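Local structure of phage tail sheath protein (Desulfitobacterium hafniense, 3HXL) at residues K221-R224 against K230-V233; A264-W269 against F312-S317; I51-G56 against P61-S66. The protein probably forms, in many copies, the contractile sheath around the tail tube of a myovirus-like phage or prophage. One frame throughout, in Å; residues are numbered along the deposited sequence.

Contact 1: K221-R224 against K230-V233; sequences KRLR and KIQV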
loop_
_atom_site.group_PDB
_atom_site.type_symbol
_atom_site.label_atom_id
_atom_site.label_comp_id
_atom_site.label_asym_id
_atom_site.label_seq_id
_atom_site.Cartn_x
_atom_site.Cartn_y
_atom_site.Cartn_z
ATOM N N LYS A 221 16.130 2.581 0.476
ATOM C CA LYS A 221 17.381 2.874 -0.222
ATOM C C LYS A 221 17.882 1.680 -1.022
ATOM O O LYS A 221 18.377 1.835 -2.146
ATOM C CB LYS A 221 18.464 3.300 0.775
ATOM C CG LYS A 221 18.210 4.626 1.479
ATOM C CD LYS A 221 19.314 4.920 2.500
ATOM C CE LYS A 221 19.097 6.247 3.218
ATOM N NZ LYS A 221 20.071 6.447 4.340
ATOM N N ARG A 222 17.750 0.487 -0.446
ATOM C CA ARG A 222 18.212 -0.721 -1.114
ATOM C C ARG A 222 17.399 -1.013 -2.368
ATOM O O ARG A 222 17.957 -1.231 -3.448
ATOM C CB ARG A 222 18.152 -1.924 -0.162
ATOM C CG ARG A 222 18.687 -3.208 -0.786
ATOM C CD ARG A 222 18.944 -4.276 0.269
ATOM N NE ARG A 222 17.741 -4.612 1.035
ATOM C CZ ARG A 222 16.727 -5.336 0.571
ATOM N NH1 ARG A 222 15.685 -5.582 1.352
ATOM N NH2 ARG A 222 16.757 -5.820 -0.664
ATOM N N LEU A 223 16.078 -1.026 -2.243
ATOM C CA LEU A 223 15.269 -1.287 -3.426
ATOM C C LEU A 223 15.491 -0.220 -4.496
ATOM O O LEU A 223 15.781 -0.543 -5.647
ATOM C CB LEU A 223 13.779 -1.370 -3.073
ATOM C CG LEU A 223 13.223 -2.771 -2.775
ATOM C CD1 LEU A 223 13.854 -3.343 -1.505
ATOM C CD2 LEU A 223 11.709 -2.681 -2.609
ATOM N N ARG A 224 15.384 1.049 -4.110
ATOM C CA ARG A 224 15.540 2.146 -5.066
ATOM C C ARG A 224 16.889 2.270 -5.758
ATOM O O ARG A 224 16.968 2.369 -6.989
ATOM C CB ARG A 224 15.242 3.496 -4.401
ATOM C CG ARG A 224 13.814 3.698 -3.950
ATOM C CD ARG A 224 13.652 5.076 -3.325
ATOM N NE ARG A 224 13.958 6.129 -4.285
ATOM C CZ ARG A 224 13.092 6.605 -5.176
ATOM N NH1 ARG A 224 11.855 6.126 -5.220
ATOM N NH2 ARG A 224 13.472 7.537 -6.047
ATOM N N LYS A 230 12.067 1.340 -7.904
ATOM C CA LYS A 230 11.662 2.626 -7.364
ATOM C C LYS A 230 10.320 2.625 -6.638
ATOM O O LYS A 230 9.254 2.453 -7.241
ATOM C CB LYS A 230 11.675 3.668 -8.483
ATOM C CG LYS A 230 12.997 3.737 -9.251
ATOM C CD LYS A 230 14.169 4.210 -8.379
ATOM C CE LYS A 230 15.483 4.226 -9.172
ATOM N NZ LYS A 230 16.618 4.834 -8.413
ATOM N N ILE A 231 10.396 2.816 -5.323
ATOM C CA ILE A 231 9.232 2.851 -4.444
ATOM C C ILE A 231 9.510 3.879 -3.346
ATOM O O ILE A 231 10.615 4.413 -3.257
ATOM C CB ILE A 231 8.994 1.467 -3.777
ATOM C CG1 ILE A 231 10.243 1.032 -3.004
ATOM C CG2 ILE A 231 8.670 0.410 -4.829
ATOM C CD1 ILE A 231 10.231 1.432 -1.546
ATOM N N GLN A 232 8.507 4.166 -2.522
ATOM C CA GLN A 232 8.686 5.084 -1.405
ATOM C C GLN A 232 8.025 4.525 -0.157
ATOM O O GLN A 232 7.079 3.736 -0.234
ATOM C CB GLN A 232 8.089 6.471 -1.695
ATOM C CG GLN A 232 8.917 7.371 -2.628
ATOM C CD GLN A 232 8.300 8.764 -2.776
ATOM O OE1 GLN A 232 7.164 8.904 -3.237
ATOM N NE2 GLN A 232 9.046 9.795 -2.383
ATOM N N VAL A 233 8.550 4.930 0.993
ATOM C CA VAL A 233 8.009 4.534 2.278
ATOM C C VAL A 233 7.574 5.821 2.964
ATOM O O VAL A 233 8.263 6.842 2.880
ATOM C CB VAL A 233 9.072 3.829 3.172
ATOM C CG1 VAL A 233 9.549 2.554 2.502
ATOM C CG2 VAL A 233 10.228 4.765 3.441
#
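Arg224 reaches from helix 210-227 across to the chain that leads into strand 232-236, and nearly every atom of its side chain meets something there. Arg224 CB lies 4.2 Å from Lys230 CD. CG stands beside the backbone N of its own residue (chi1 -66°), which sends the chain toward residue 231: Arg224 CG runs past the backbone of Ile231, 3.4 Å from Ile231 O, and Arg224 CD comes closer still, 3.1 Å from Ile231 O. A bend at chi3 (61°) then folds the guanidinium back, and Arg224 NH1 donates to Ile231 O at 2.9 Å. The bond is fairly straight, 163° at the hydrogen, and the carbonyl oxygen lies almost in the guanidinium plane; seen from the acceptor, however, NH1 stands well above the carbonyl plane rather than on a lone pair. NH1 also forms a salt bridge with Asp351, so two acceptors fix how the flat group is turned. CD of Lys230 sits over the centre of one guanidinium face.

Lys230 crosses the arginine at about a right angle. Bent at chi2, it doubles back to the helix, where Lys230 NZ donates to Arg224 O at 2.9 Å, again from above the carbonyl plane. Both cationic side chains gather beside the carboxylate of Asp351, which probably favours their charged forms; Lys230 NZ also has a long, weak ion pair with Asp225. One residue earlier on the helix, Leu223 CD2 packs against Ile231 CG1 at 4.0 Å.

This is the helix-to-strand return of a beta-alpha-beta unit: strand 202-204, helix 210-227, then strand 232-236, parallel to the first and paired with it. Helix 344-364 lies against the turn, while strand 246-255 continues the sheet beyond 232-236.

Contact 2: A264-W269 against F312-S317; sequences AQATAW and FLFTAS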
loop_
_atom_site.group_PDB
_atom_site.type_symbol
_atom_site.label_atom_id
_atom_site.label_comp_id
_atom_site.label_asym_id
_atom_site.label_seq_id
_atom_site.Cartn_x
_atom_site.Cartn_y
_atom_site.Cartn_z
ATOM N N ALA A 264 1.119 9.110 12.833
ATOM C CA ALA A 264 1.349 7.707 12.499
ATOM C C ALA A 264 0.175 7.152 11.685
ATOM O O ALA A 264 0.370 6.438 10.702
ATOM C CB ALA A 264 1.531 6.881 13.772
ATOM N N GLN A 265 -1.044 7.464 12.111
ATOM C CA GLN A 265 -2.225 6.993 11.399
ATOM C C GLN A 265 -2.358 7.675 10.041
ATOM O O GLN A 265 -2.874 7.086 9.079
ATOM C CB GLN A 265 -3.487 7.269 12.207
ATOM C CG GLN A 265 -3.609 6.483 13.504
ATOM C CD GLN A 265 -4.856 6.870 14.260
ATOM O OE1 GLN A 265 -5.007 8.022 14.655
ATOM N NE2 GLN A 265 -5.767 5.913 14.456
ATOM N N ALA A 266 -1.913 8.927 9.977
ATOM C CA ALA A 266 -1.980 9.715 8.753
ATOM C C ALA A 266 -1.089 9.168 7.634
ATOM O O ALA A 266 -1.306 9.476 6.465
ATOM C CB ALA A 266 -1.619 11.172 9.055
ATOM N N THR A 267 -0.096 8.347 7.981
ATOM C CA THR A 267 0.781 7.778 6.965
ATOM C C THR A 267 -0.018 6.928 5.979
ATOM O O THR A 267 0.364 6.798 4.820
ATOM C CB THR A 267 1.902 6.878 7.576
ATOM O OG1 THR A 267 1.314 5.746 8.230
ATOM C CG2 THR A 267 2.746 7.666 8.578
ATOM N N ALA A 268 -1.125 6.356 6.444
ATOM C CA ALA A 268 -1.968 5.512 5.593
ATOM C C ALA A 268 -2.492 6.301 4.396
ATOM O O ALA A 268 -2.317 5.890 3.245
ATOM C CB ALA A 268 -3.140 4.953 6.406
ATOM N N TRP A 269 -3.147 7.427 4.667
ATOM C CA TRP A 269 -3.676 8.261 3.586
ATOM C C TRP A 269 -2.551 8.833 2.732
ATOM O O TRP A 269 -2.631 8.836 1.502
ATOM C CB TRP A 269 -4.504 9.421 4.144
ATOM C CG TRP A 269 -5.105 10.287 3.069
ATOM C CD1 TRP A 269 -6.311 10.108 2.451
ATOM C CD2 TRP A 269 -4.513 11.441 2.466
ATOM N NE1 TRP A 269 -6.511 11.083 1.503
ATOM C CE2 TRP A 269 -5.425 11.920 1.494
ATOM C CE3 TRP A 269 -3.307 12.129 2.659
ATOM C CZ2 TRP A 269 -5.162 13.044 0.703
ATOM C CZ3 TRP A 269 -3.044 13.254 1.870
ATOM C CH2 TRP A 269 -3.976 13.702 0.908
ATOM N N PHE A 312 6.613 16.473 5.805
ATOM C CA PHE A 312 5.338 16.467 5.094
ATOM C C PHE A 312 4.320 16.790 6.200
ATOM O O PHE A 312 4.181 16.033 7.162
ATOM C CB PHE A 312 5.100 15.067 4.496
ATOM C CG PHE A 312 3.887 14.969 3.600
ATOM C CD1 PHE A 312 2.602 15.004 4.136
ATOM C CD2 PHE A 312 4.034 14.849 2.217
ATOM C CE1 PHE A 312 1.477 14.924 3.309
ATOM C CE2 PHE A 312 2.919 14.767 1.382
ATOM C CZ PHE A 312 1.640 14.804 1.929
ATOM N N LEU A 313 3.626 17.918 6.072
ATOM C CA LEU A 313 2.670 18.327 7.090
ATOM C C LEU A 313 1.393 18.942 6.526
ATOM O O LEU A 313 1.373 19.444 5.401
ATOM C CB LEU A 313 3.334 19.337 8.029
ATOM C CG LEU A 313 3.756 20.639 7.340
ATOM C CD1 LEU A 313 2.728 21.734 7.630
ATOM C CD2 LEU A 313 5.120 21.065 7.849
ATOM N N PHE A 314 0.337 18.904 7.334
ATOM C CA PHE A 314 -0.959 19.454 6.961
ATOM C C PHE A 314 -1.162 20.805 7.625
ATOM O O PHE A 314 -0.698 21.034 8.745
ATOM C CB PHE A 314 -2.076 18.507 7.410
ATOM C CG PHE A 314 -1.981 17.139 6.810
ATOM C CD1 PHE A 314 -2.425 16.904 5.510
ATOM C CD2 PHE A 314 -1.417 16.090 7.530
ATOM C CE1 PHE A 314 -2.294 15.650 4.935
ATOM C CE2 PHE A 314 -1.283 14.829 6.961
ATOM C CZ PHE A 314 -1.725 14.606 5.662
ATOM N N THR A 315 -1.856 21.696 6.926
ATOM C CA THR A 315 -2.152 23.024 7.439
ATOM C C THR A 315 -3.652 23.249 7.274
ATOM O O THR A 315 -4.223 22.938 6.222
ATOM C CB THR A 315 -1.371 24.113 6.657
ATOM O OG1 THR A 315 0.038 23.891 6.811
ATOM C CG2 THR A 315 -1.722 25.505 7.173
ATOM N N ALA A 316 -4.290 23.768 8.317
ATOM C CA ALA A 316 -5.732 24.013 8.279
ATOM C C ALA A 316 -6.052 25.265 7.472
ATOM O O ALA A 316 -5.362 26.274 7.584
ATOM C CB ALA A 316 -6.276 24.153 9.697
ATOM N N SER A 317 -7.101 25.190 6.658
ATOM C CA SER A 317 -7.516 26.318 5.830
ATOM C C SER A 317 -8.929 26.106 5.297
ATOM O O SER A 317 -9.219 25.070 4.706
ATOM C CB SER A 317 -6.546 26.490 4.660
ATOM O OG SER A 317 -7.012 27.468 3.742
#
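Phe314 faces helix 263-276 and puts the far end of its ring between Ala266 and Trp269, but the approach to the helix begins two residues earlier. At Phe312 the side chain already leans toward the helix, yet Phe312 CZ stays 4.9 Å from Trp269 CZ3. It neighbours Phe314, whose CZ lies in the plane of the Phe312 ring, at its edge. Leu313 takes no part and turns to helix 300-308 instead.

Phe314 makes the contact itself. Its CG stands anti to its carbonyl carbon (chi1 -60°), and the ring extends from the strand to the helix so that its far end does the touching. Phe314 CE1 meets Trp269 CZ3 at 4.0 Å, with the tryptophan carbon near the plane of the phenyl ring; across the ring, Phe314 CE2 is 4.2 Å from Ala266 CB. Ala266 and Trp269 are three apart on the helix, about one turn, so both present their side chains to the same partner. Trp269 sends its six-membered ring over with CG anti to the backbone N (chi1 -178°). NE1 of the indole donates to Asp289, and the ring stacks with Tyr288.

No hydrogen bond joins the two segments: this is apolar packing within the subtilisin-like domain, between a helix and the short antiparallel hairpin of strands 314-317 and 320-323. Phe314 also touches Val253 and Val323, and OD1 of Asn251 takes its backbone N-H, which ties the start of the strand to strand 246-255 as well as to its hairpin partner.

Beyond the ring, from Thr315 to Ser317, the strand runs away from the helix.

Contact 3: I51-G56 against P61-S66; sequences ITIEAG and PKLGYS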
loop_
_atom_site.group_PDB
_atom_site.type_symbol
_atom_site.label_atom_id
_atom_site.label_comp_id
_atom_site.label_asym_id
_atom_site.label_seq_id
_atom_site.Cartn_x
_atom_site.Cartn_y
_atom_site.Cartn_z
ATOM N N ILE A 51 -2.503 -9.839 1.642
ATOM C CA ILE A 51 -3.914 -9.758 1.293
ATOM C C ILE A 51 -4.075 -8.609 0.312
ATOM O O ILE A 51 -3.589 -7.503 0.549
ATOM C CB ILE A 51 -4.764 -9.475 2.542
ATOM C CG1 ILE A 51 -4.577 -10.615 3.547
ATOM C CG2 ILE A 51 -6.238 -9.324 2.166
ATOM C CD1 ILE A 51 -5.248 -10.371 4.881
ATOM N N THR A 52 -4.753 -8.874 -0.795
ATOM C CA THR A 52 -4.954 -7.857 -1.808
ATOM C C THR A 52 -6.387 -7.350 -1.735
ATOM O O THR A 52 -7.333 -8.132 -1.776
ATOM C CB THR A 52 -4.668 -8.417 -3.210
ATOM O OG1 THR A 52 -3.299 -8.826 -3.284
ATOM C CG2 THR A 52 -4.931 -7.360 -4.272
ATOM N N ILE A 53 -6.534 -6.038 -1.595
ATOM C CA ILE A 53 -7.848 -5.424 -1.511
ATOM C C ILE A 53 -7.944 -4.297 -2.524
ATOM O O ILE A 53 -7.127 -3.375 -2.520
ATOM C CB ILE A 53 -8.103 -4.850 -0.107
ATOM C CG1 ILE A 53 -7.965 -5.963 0.932
ATOM C CG2 ILE A 53 -9.492 -4.208 -0.049
ATOM C CD1 ILE A 53 -8.120 -5.508 2.358
ATOM N N GLU A 54 -8.930 -4.384 -3.407
ATOM C CA GLU A 54 -9.131 -3.345 -4.409
ATOM C C GLU A 54 -10.091 -2.335 -3.791
ATOM O O GLU A 54 -10.963 -2.700 -3.003
ATOM C CB GLU A 54 -9.747 -3.930 -5.686
ATOM C CG GLU A 54 -9.003 -5.111 -6.310
ATOM C CD GLU A 54 -7.544 -4.818 -6.620
ATOM O OE1 GLU A 54 -7.248 -3.742 -7.186
ATOM O OE2 GLU A 54 -6.687 -5.677 -6.308
ATOM N N ALA A 55 -9.930 -1.062 -4.133
ATOM C CA ALA A 55 -10.813 -0.039 -3.593
ATOM C C ALA A 55 -12.250 -0.448 -3.904
ATOM O O ALA A 55 -12.541 -0.915 -5.004
ATOM C CB ALA A 55 -10.499 1.318 -4.223
ATOM N N GLY A 56 -13.140 -0.287 -2.930
ATOM C CA GLY A 56 -14.530 -0.650 -3.137
ATOM C C GLY A 56 -14.859 -2.082 -2.747
ATOM O O GLY A 56 -16.027 -2.426 -2.585
ATOM N N PRO A 61 -15.661 -10.333 4.526
ATOM C CA PRO A 61 -15.276 -11.744 4.399
ATOM C C PRO A 61 -13.830 -12.049 4.793
ATOM O O PRO A 61 -13.567 -13.006 5.523
ATOM C CB PRO A 61 -15.540 -12.041 2.924
ATOM C CG PRO A 61 -16.712 -11.160 2.621
ATOM C CD PRO A 61 -16.305 -9.858 3.287
ATOM N N LYS A 62 -12.898 -11.232 4.313
ATOM C CA LYS A 62 -11.480 -11.431 4.606
ATOM C C LYS A 62 -11.013 -10.915 5.966
ATOM O O LYS A 62 -10.220 -11.569 6.642
ATOM C CB LYS A 62 -10.611 -10.773 3.532
ATOM C CG LYS A 62 -10.595 -11.459 2.180
ATOM C CD LYS A 62 -9.779 -10.629 1.198
ATOM C CE LYS A 62 -9.762 -11.232 -0.189
ATOM N NZ LYS A 62 -9.147 -10.292 -1.170
ATOM N N LEU A 63 -11.502 -9.751 6.372
ATOM C CA LEU A 63 -11.058 -9.163 7.629
ATOM C C LEU A 63 -11.969 -9.277 8.838
ATOM O O LEU A 63 -11.613 -8.815 9.920
ATOM C CB LEU A 63 -10.708 -7.700 7.395
ATOM C CG LEU A 63 -9.714 -7.509 6.250
ATOM C CD1 LEU A 63 -9.397 -6.038 6.140
ATOM C CD2 LEU A 63 -8.438 -8.323 6.496
ATOM N N GLY A 64 -13.143 -9.872 8.654
ATOM C CA GLY A 64 -14.068 -10.050 9.763
ATOM C C GLY A 64 -14.685 -8.781 10.322
ATOM O O GLY A 64 -15.398 -8.822 11.323
ATOM N N TYR A 65 -14.419 -7.653 9.673
ATOM C CA TYR A 65 -14.951 -6.369 10.107
ATOM C C TYR A 65 -15.471 -5.615 8.894
ATOM O O TYR A 65 -15.163 -5.967 7.756
ATOM C CB TYR A 65 -13.852 -5.539 10.771
ATOM C CG TYR A 65 -13.494 -5.957 12.175
ATOM C CD1 TYR A 65 -14.318 -5.624 13.252
ATOM C CD2 TYR A 65 -12.312 -6.643 12.438
ATOM C CE1 TYR A 65 -13.967 -5.958 14.554
ATOM C CE2 TYR A 65 -11.951 -6.982 13.736
ATOM C CZ TYR A 65 -12.779 -6.634 14.788
ATOM O OH TYR A 65 -12.405 -6.945 16.071
ATOM N N SER A 66 -16.267 -4.582 9.146
ATOM C CA SER A 66 -16.809 -3.754 8.072
ATOM C C SER A 66 -15.788 -2.652 7.791
ATOM O O SER A 66 -15.020 -2.284 8.674
ATOM C CB SER A 66 -18.134 -3.123 8.509
ATOM O OG SER A 66 -18.551 -2.144 7.573
HETATM O O HOH W 1 -6.254 -11.385 -0.880
#
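Ile51 and Ile53 share one conformation, with CG1 beside the backbone N (chi1 -61° and -58°) and CD1 extended beyond it, and this carries both terminal methyls out toward Leu63. There they meet the two branches of the leucine separately: Ile51 CD1 lies 4.1 Å from Leu63 CD2, crossing it at a slant, while Ile53 CD1 comes tip to tip with Leu63 CD1 at 4.0 Å. One leucine therefore bridges two residues on the same face of strand 51-54.

Lys62, extended beyond CG, runs alongside Ile51 in the opposite direction and lays its CD 3.9 Å from Ile51 CG2. Its length takes Lys62 NZ on to the strand backbone, where it makes a weak hydrogen bond to Thr52 O at 2.9 Å. A water joins the same group, accepting from NZ and, at 2.9 Å, from Thr52 N. The lysine amine thus serves the carbonyl directly and the amide through water, on the solvent-exposed side, where Lys62 lies.

Both segments belong to the region related to the N-terminal part of Gp18 domain III. The short helix 60-63 ends here, with Gly64 leaving it at positive phi. Strand 51-54 pairs antiparallel with strand 84-89 of the mixed sheet, and Leu87 on that strand touches both Ile53 and Leu63, so the helix packs on the sheet through one apolar patch, with Leu79 adding to it beside Ile53.

From the N terminus, contact 3 comes first: strand 51-54 runs out, and the chain returns after a loop of a few residues to lay helix 60-63 on the same sheet. The chain then runs through the beta-sandwich region before contact 1 closes the short turn between helix 210-227 and strand 232-236. Contact 2 closes the longest loop, about forty residues from helix 263-276 to strand 314-317. The three follow in series, none nested or crossed. Contacts 1 and 3 reach the same mixed sheet, their centres 26 Å apart, so it spans two family regions. Contact 2, centred 21 Å from contact 1, attaches the 314-323 hairpin to a helix.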